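Heterokaryon incompatibility protein s (Podospora anserina, PDB 2WVQ) forms the prion behind the [het-s] trait and interacts with het-S from incompatible cells to trigger the lethal reaction of heterokaryon incompatibility. Local coordinates at residues F95-E106 against W152-I163. The protein carries 2 engineered substitutions. Residues are numbered along the deposited sequence; the frame is centred on the assembly and turned at random.
Sequences FESAQKTSKRYE and WALYDGKSLEKI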
ATOM      1  N   PHE A  95       1.472   5.505   5.057  1.00 27.79           N
ATOM      2  CA  PHE A  95       0.664   6.468   5.784  1.00 26.96           C
ATOM      3  C   PHE A  95       0.179   7.601   4.846  1.00 27.32           C
ATOM      4  O   PHE A  95      -0.973   8.037   4.941  1.00 26.29           O
ATOM      5  CB  PHE A  95       1.469   7.030   6.995  1.00 27.49           C
ATOM      6  CG  PHE A  95       1.467   6.123   8.216  1.00 28.56           C
ATOM      7  CD1 PHE A  95       2.600   5.353   8.547  1.00 30.32           C
ATOM      8  CD2 PHE A  95       0.331   6.039   9.030  1.00 27.99           C
ATOM      9  CE1 PHE A  95       2.588   4.476   9.673  1.00 30.52           C
ATOM     10  CE2 PHE A  95       0.306   5.195  10.213  1.00 33.48           C
ATOM     11  CZ  PHE A  95       1.431   4.414  10.523  1.00 31.84           C
ATOM     12  N   GLU A  96       1.032   8.036   3.913  1.00 26.02           N
ATOM     13  CA  GLU A  96       0.617   9.018   2.917  1.00 27.69           C
ATOM     14  C   GLU A  96      -0.623   8.514   2.104  1.00 27.56           C
ATOM     15  O   GLU A  96      -1.618   9.215   2.036  1.00 27.92           O
ATOM     16  CB  GLU A  96       1.783   9.384   1.992  1.00 27.99           C
ATOM     17  CG  GLU A  96       1.625  10.742   1.357  1.00 32.71           C
ATOM     18  CD  GLU A  96       2.645  11.009   0.263  1.00 36.80           C
ATOM     19  OE1 GLU A  96       2.406  11.959  -0.509  1.00 38.16           O
ATOM     20  OE2 GLU A  96       3.669  10.290   0.181  1.00 35.25           O
ATOM     21  N   SER A  97      -0.553   7.302   1.558  1.00 27.06           N
ATOM     22  CA  SER A  97      -1.676   6.611   0.912  1.00 28.31           C
ATOM     23  C   SER A  97      -2.971   6.528   1.724  1.00 29.04           C
ATOM     24  O   SER A  97      -4.069   6.772   1.178  1.00 29.57           O
ATOM     25  CB  SER A  97      -1.238   5.188   0.497  1.00 29.14           C
ATOM     26  OG  SER A  97      -0.134   5.261  -0.387  1.00 29.06           O
ATOM     27  N   ALA A  98      -2.870   6.117   2.989  1.00 29.18           N
ATOM     28  CA  ALA A  98      -4.026   5.989   3.879  1.00 29.50           C
ATOM     29  C   ALA A  98      -4.763   7.329   4.052  1.00 29.67           C
ATOM     30  O   ALA A  98      -6.015   7.357   4.025  1.00 29.11           O
ATOM     31  CB  ALA A  98      -3.595   5.419   5.245  1.00 29.95           C
ATOM     32  N   GLN A  99      -3.984   8.408   4.182  1.00 29.49           N
ATOM     33  CA  GLN A  99      -4.544   9.758   4.306  0.60 30.41           C
ATOM     34  C   GLN A  99      -5.252  10.253   3.055  1.00 30.27           C
ATOM     35  O   GLN A  99      -6.261  10.931   3.188  1.00 30.37           O
ATOM     36  CB  GLN A  99      -3.536  10.812   4.823  0.60 31.10           C
ATOM     37  CG  GLN A  99      -4.180  12.218   4.991  0.60 30.72           C
ATOM     38  CD  GLN A  99      -3.562  13.095   6.073  0.60 32.08           C
ATOM     39  OE1 GLN A  99      -2.448  12.858   6.529  0.60 34.90           O
ATOM     40  NE2 GLN A  99      -4.289  14.132   6.472  0.60 29.43           N
ATOM     41  N   LYS A 100      -4.758   9.912   1.855  1.00 30.56           N
ATOM     42  CA  LYS A 100      -5.483  10.225   0.608  1.00 30.14           C
ATOM     43  C   LYS A 100      -6.767   9.427   0.533  1.00 29.88           C
ATOM     44  O   LYS A 100      -7.801   9.962   0.124  1.00 30.74           O
ATOM     45  CB  LYS A 100      -4.647   9.929  -0.637  1.00 29.75           C
ATOM     46  CG  LYS A 100      -3.442  10.806  -0.775  1.00 29.04           C
ATOM     47  CD  LYS A 100      -2.651  10.400  -1.971  1.00 29.74           C
ATOM     48  CE  LYS A 100      -1.506  11.351  -2.214  1.00 28.75           C
ATOM     49  NZ  LYS A 100      -1.971  12.744  -2.536  1.00 30.60           N
ATOM     50  N   THR A 101      -6.717   8.154   0.916  1.00 28.96           N
ATOM     51  CA  THR A 101      -7.935   7.337   1.028  1.00 29.48           C
ATOM     52  C   THR A 101      -8.960   7.932   2.011  1.00 29.49           C
ATOM     53  O   THR A 101     -10.169   8.083   1.683  1.00 28.44           O
ATOM     54  CB  THR A 101      -7.586   5.846   1.299  1.00 28.61           C
ATOM     55  OG1 THR A 101      -6.785   5.389   0.215  1.00 30.22           O
ATOM     56  CG2 THR A 101      -8.815   4.970   1.367  1.00 29.79           C
ATOM     57  N   SER A 102      -8.481   8.309   3.196  1.00 29.08           N
ATOM     58  CA  SER A 102      -9.315   8.955   4.210  1.00 29.35           C
ATOM     59  C   SER A 102      -9.931  10.277   3.696  1.00 29.07           C
ATOM     60  O   SER A 102     -11.105  10.525   3.905  1.00 28.60           O
ATOM     61  CB  SER A 102      -8.508   9.187   5.482  1.00 29.28           C
ATOM     62  OG  SER A 102      -9.201  10.007   6.392  1.00 31.48           O
ATOM     63  N   LYS A 103      -9.127  11.106   3.035  1.00 29.41           N
ATOM     64  CA  LYS A 103      -9.564  12.387   2.497  1.00 30.29           C
ATOM     65  C   LYS A 103     -10.651  12.245   1.447  1.00 30.22           C
ATOM     66  O   LYS A 103     -11.549  13.089   1.360  1.00 30.36           O
ATOM     67  CB  LYS A 103      -8.374  13.203   1.988  1.00 30.34           C
ATOM     68  CG  LYS A 103      -7.878  14.234   3.045  1.00 31.85           C
ATOM     69  CD  LYS A 103      -6.474  14.854   2.827  1.00 33.57           C
ATOM     70  CE  LYS A 103      -6.206  15.332   1.383  1.00 36.47           C
ATOM     71  NZ  LYS A 103      -5.815  14.160   0.522  1.00 36.79           N
ATOM     72  N   ARG A 104     -10.571  11.161   0.671  1.00 30.17           N
ATOM     73  CA  ARG A 104     -11.553  10.854  -0.355  1.00 29.88           C
ATOM     74  C   ARG A 104     -12.897  10.481   0.243  1.00 30.76           C
ATOM     75  O   ARG A 104     -13.961  10.820  -0.323  1.00 30.11           O
ATOM     76  CB  ARG A 104     -11.043   9.754  -1.286  1.00 29.82           C
ATOM     77  CG  ARG A 104     -10.041  10.257  -2.293  1.00 27.79           C
ATOM     78  CD  ARG A 104      -9.899   9.310  -3.460  1.00 30.74           C
ATOM     79  NE  ARG A 104      -9.660   7.901  -3.104  1.00 28.06           N
ATOM     80  CZ  ARG A 104      -8.484   7.360  -2.812  1.00 28.47           C
ATOM     81  NH1 ARG A 104      -7.368   8.089  -2.782  1.00 29.05           N
ATOM     82  NH2 ARG A 104      -8.424   6.059  -2.560  1.00 28.61           N
ATOM     83  N   TYR A 105     -12.846   9.816   1.396  1.00 30.85           N
ATOM     84  CA  TYR A 105     -14.043   9.518   2.181  1.00 31.65           C
ATOM     85  C   TYR A 105     -14.694  10.781   2.776  1.00 32.52           C
ATOM     86  O   TYR A 105     -15.937  10.958   2.662  1.00 32.10           O
ATOM     87  CB  TYR A 105     -13.725   8.510   3.279  1.00 31.88           C
ATOM     88  CG  TYR A 105     -14.942   8.011   4.003  1.00 33.16           C
ATOM     89  CD1 TYR A 105     -15.629   6.885   3.558  1.00 33.10           C
ATOM     90  CD2 TYR A 105     -15.420   8.673   5.136  1.00 34.05           C
ATOM     91  CE1 TYR A 105     -16.770   6.431   4.239  1.00 35.33           C
ATOM     92  CE2 TYR A 105     -16.534   8.226   5.819  1.00 34.13           C
ATOM     93  CZ  TYR A 105     -17.207   7.112   5.368  1.00 34.23           C
ATOM     94  OH  TYR A 105     -18.317   6.695   6.060  1.00 34.49           O
ATOM     95  N   GLU A 106     -13.867  11.622   3.420  1.00 32.56           N
ATOM     96  CA  GLU A 106     -14.275  12.901   3.997  1.00 35.02           C
ATOM     97  C   GLU A 106     -14.987  13.806   3.016  1.00 34.79           C
ATOM     98  O   GLU A 106     -15.899  14.488   3.397  1.00 35.23           O
ATOM     99  CB  GLU A 106     -13.077  13.701   4.480  1.00 34.65           C
ATOM    100  CG  GLU A 106     -12.556  13.394   5.858  1.00 37.39           C
ATOM    101  CD  GLU A 106     -11.216  14.096   6.102  1.00 37.87           C
ATOM    102  OE1 GLU A 106     -10.249  13.435   6.577  1.00 44.91           O
ATOM    103  OE2 GLU A 106     -11.114  15.304   5.771  1.00 41.03           O
ATOM    104  N   TRP A 152      -6.247  12.716  11.057  1.00 38.92           N
ATOM    105  CA  TRP A 152      -7.027  12.106  10.003  1.00 36.70           C
ATOM    106  C   TRP A 152      -7.553  10.741  10.461  1.00 34.86           C
ATOM    107  O   TRP A 152      -6.957  10.082  11.300  1.00 35.21           O
ATOM    108  CB  TRP A 152      -6.195  12.032   8.709  1.00 36.60           C
ATOM    109  CG  TRP A 152      -4.996  11.161   8.883  1.00 35.91           C
ATOM    110  CD1 TRP A 152      -3.797  11.514   9.425  1.00 35.62           C
ATOM    111  CD2 TRP A 152      -4.899   9.778   8.549  1.00 35.07           C
ATOM    112  NE1 TRP A 152      -2.954  10.425   9.446  1.00 35.99           N
ATOM    113  CE2 TRP A 152      -3.600   9.354   8.896  1.00 34.62           C
ATOM    114  CE3 TRP A 152      -5.778   8.858   7.966  1.00 33.36           C
ATOM    115  CZ2 TRP A 152      -3.172   8.051   8.707  1.00 35.08           C
ATOM    116  CZ3 TRP A 152      -5.353   7.579   7.785  1.00 34.38           C
ATOM    117  CH2 TRP A 152      -4.065   7.177   8.151  1.00 35.24           C
ATOM    118  N   ALA A 153      -8.684  10.320   9.922  1.00 32.93           N
ATOM    119  CA  ALA A 153      -9.333   9.100  10.389  1.00 31.34           C
ATOM    120  C   ALA A 153      -9.214   7.944   9.419  1.00 30.44           C
ATOM    121  O   ALA A 153      -9.239   8.131   8.210  1.00 31.96           O
ATOM    122  CB  ALA A 153     -10.827   9.374  10.702  1.00 30.45           C
ATOM    123  N   LEU A 154      -9.112   6.750   9.964  1.00 29.27           N
ATOM    124  CA  LEU A 154      -9.355   5.518   9.227  1.00 28.87           C
ATOM    125  C   LEU A 154     -10.848   5.182   9.315  1.00 29.59           C
ATOM    126  O   LEU A 154     -11.365   4.931  10.405  1.00 29.76           O
ATOM    127  CB  LEU A 154      -8.564   4.365   9.830  1.00 28.24           C
ATOM    128  CG  LEU A 154      -7.038   4.489   9.760  1.00 27.86           C
ATOM    129  CD1 LEU A 154      -6.343   3.406  10.569  1.00 25.18           C
ATOM    130  CD2 LEU A 154      -6.628   4.415   8.307  1.00 26.73           C
ATOM    131  N   TYR A 155     -11.523   5.150   8.169  1.00 30.06           N
ATOM    132  CA  TYR A 155     -12.989   5.032   8.143  1.00 30.86           C
ATOM    133  C   TYR A 155     -13.486   3.609   7.830  1.00 32.47           C
ATOM    134  O   TYR A 155     -14.699   3.322   7.918  1.00 33.43           O
ATOM    135  CB  TYR A 155     -13.594   6.062   7.148  1.00 29.70           C
ATOM    136  CG  TYR A 155     -13.422   7.515   7.514  1.00 26.68           C
ATOM    137  CD1 TYR A 155     -12.545   8.338   6.796  1.00 24.62           C
ATOM    138  CD2 TYR A 155     -14.165   8.090   8.545  1.00 24.22           C
ATOM    139  CE1 TYR A 155     -12.409   9.702   7.112  1.00 24.67           C
ATOM    140  CE2 TYR A 155     -14.027   9.436   8.868  1.00 24.94           C
ATOM    141  CZ  TYR A 155     -13.129  10.224   8.150  1.00 25.57           C
ATOM    142  OH  TYR A 155     -12.985  11.560   8.459  1.00 30.37           O
ATOM    143  N   ASP A 156     -12.574   2.707   7.471  1.00 33.27           N
ATOM    144  CA  ASP A 156     -12.966   1.306   7.256  1.00 35.17           C
ATOM    145  C   ASP A 156     -11.962   0.357   7.901  1.00 35.34           C
ATOM    146  O   ASP A 156     -10.811   0.721   8.066  1.00 36.11           O
ATOM    147  CB  ASP A 156     -13.093   0.999   5.764  1.00 35.05           C
ATOM    148  CG  ASP A 156     -11.809   1.243   5.028  1.00 37.33           C
ATOM    149  OD1 ASP A 156     -11.477   2.429   4.789  1.00 38.29           O
ATOM    150  OD2 ASP A 156     -11.119   0.247   4.725  1.00 38.22           O
ATOM    151  N   GLY A 157     -12.408  -0.853   8.239  1.00 36.42           N
ATOM    152  CA  GLY A 157     -11.563  -1.888   8.860  1.00 36.45           C
ATOM    153  C   GLY A 157     -10.334  -2.253   8.035  1.00 37.12           C
ATOM    154  O   GLY A 157      -9.243  -2.500   8.582  1.00 37.00           O
ATOM    155  N   LYS A 158     -10.504  -2.253   6.713  1.00 36.59           N
ATOM    156  CA  LYS A 158      -9.486  -2.766   5.788  1.00 36.88           C
ATOM    157  C   LYS A 158      -8.288  -1.839   5.600  1.00 35.71           C
ATOM    158  O   LYS A 158      -7.192  -2.296   5.290  1.00 34.95           O
ATOM    159  CB  LYS A 158     -10.121  -3.142   4.433  1.00 37.26           C
ATOM    160  CG  LYS A 158     -11.451  -3.916   4.528  1.00 40.66           C
ATOM    161  CD  LYS A 158     -11.320  -5.280   5.269  1.00 45.97           C
ATOM    162  CE  LYS A 158     -11.893  -5.231   6.711  1.00 47.98           C
ATOM    163  NZ  LYS A 158     -11.075  -5.990   7.720  1.00 47.18           N
ATOM    164  N   SER A 159      -8.523  -0.542   5.774  1.00 35.03           N
ATOM    165  CA  SER A 159      -7.484   0.467   5.870  1.00 35.40           C
ATOM    166  C   SER A 159      -6.613   0.275   7.129  1.00 36.12           C
ATOM    167  O   SER A 159      -5.389   0.513   7.094  1.00 35.99           O
ATOM    168  CB  SER A 159      -8.119   1.864   5.901  1.00 35.21           C
ATOM    169  OG  SER A 159      -8.733   2.193   4.659  1.00 33.73           O
ATOM    170  N   LEU A 160      -7.255  -0.089   8.246  1.00 36.46           N
ATOM    171  CA  LEU A 160      -6.563  -0.337   9.526  1.00 36.70           C
ATOM    172  C   LEU A 160      -5.720  -1.593   9.421  1.00 37.03           C
ATOM    173  O   LEU A 160      -4.547  -1.589   9.787  1.00 36.20           O
ATOM    174  CB  LEU A 160      -7.584  -0.495  10.658  1.00 36.90           C
ATOM    175  CG  LEU A 160      -7.289  -0.791  12.155  1.00 36.79           C
ATOM    176  CD1 LEU A 160      -6.524  -2.056  12.458  1.00 34.61           C
ATOM    177  CD2 LEU A 160      -6.681   0.390  12.854  1.00 34.86           C
ATOM    178  N   GLU A 161      -6.332  -2.665   8.919  1.00 37.74           N
ATOM    179  CA  GLU A 161      -5.624  -3.926   8.678  1.00 39.03           C
ATOM    180  C   GLU A 161      -4.433  -3.734   7.755  1.00 39.34           C
ATOM    181  O   GLU A 161      -3.353  -4.264   8.035  1.00 39.81           O
ATOM    182  CB  GLU A 161      -6.553  -5.003   8.104  1.00 39.34           C
ATOM    183  CG  GLU A 161      -7.597  -5.546   9.088  1.00 42.55           C
ATOM    184  CD  GLU A 161      -7.017  -6.030  10.427  1.00 46.67           C
ATOM    185  OE1 GLU A 161      -7.778  -6.022  11.427  1.00 48.83           O
ATOM    186  OE2 GLU A 161      -5.819  -6.416  10.494  1.00 48.93           O
ATOM    187  N   LYS A 162      -4.619  -2.970   6.676  1.00 38.84           N
ATOM    188  CA  LYS A 162      -3.514  -2.665   5.758  1.00 39.00           C
ATOM    189  C   LYS A 162      -2.339  -2.005   6.481  1.00 38.36           C
ATOM    190  O   LYS A 162      -1.220  -2.385   6.241  1.00 38.97           O
ATOM    191  CB  LYS A 162      -3.976  -1.811   4.586  1.00 39.00           C
ATOM    192  CG  LYS A 162      -2.943  -1.619   3.493  1.00 39.28           C
ATOM    193  CD  LYS A 162      -3.649  -1.639   2.100  1.00 38.97           C
ATOM    194  CE  LYS A 162      -3.933  -0.228   1.569  1.00 40.22           C
ATOM    195  NZ  LYS A 162      -5.242  -0.086   0.804  1.00 36.96           N
ATOM    196  N   ILE A 163      -2.598  -1.026   7.346  1.00 37.99           N
ATOM    197  CA  ILE A 163      -1.527  -0.399   8.142  1.00 38.10           C
ATOM    198  C   ILE A 163      -0.874  -1.388   9.110  1.00 37.78           C
ATOM    199  O   ILE A 163       0.347  -1.490   9.156  1.00 38.66           O
ATOM    200  CB  ILE A 163      -2.006   0.845   8.939  1.00 37.84           C
ATOM    201  CG1 ILE A 163      -2.393   1.969   7.971  1.00 37.92           C
ATOM    202  CG2 ILE A 163      -0.896   1.295   9.986  1.00 38.58           C
ATOM    203  CD1 ILE A 163      -2.716   3.248   8.628  1.00 36.73           C
TER
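Helix 95-106 crosses strand 152-154 at 90°, their axes 7.9 Å apart, and helix 157-163 then runs back nearly antiparallel to the first. The broad, flat indole of Trp152 suits its many neighbours on the helix. The small Ala98 lets its CB press to 3.4 Å from Trp152 CH2, while Phe95 CD2 meets the indole edge near its plane. The backbone places Gln99 CB over the five-membered ring; with CG anti to the backbone N (chi1 -178°), the extended chain of one of two conformers carries the amide along that face, NE2 hydrogen-bonded to Thr150 OG1. Serine suits position 102, close to the strand: its short side chain brings OG to Ala153 O at 2.6 Å, in the carbonyl plane on a lone pair. Beyond it the flat Tyr105 and Tyr155 rings form an offset stack, centroids 4.4 Å apart; Ala153 CB touches the opposite face of Tyr155. Branched, apolar Ile163 packs CG2 3.9 Å from buried Phe95 CZ. Asp156, the N-cap, offers its carboxylate to Ser159 N and OG. This strand-turn-helix unit, its strand paired in parallel with strand 32-34, packs against long helix 79-108 of the N-terminal globular (HeLo) domain; that helix's Thr101 and Arg104 bond to Glu90 of the second subunit.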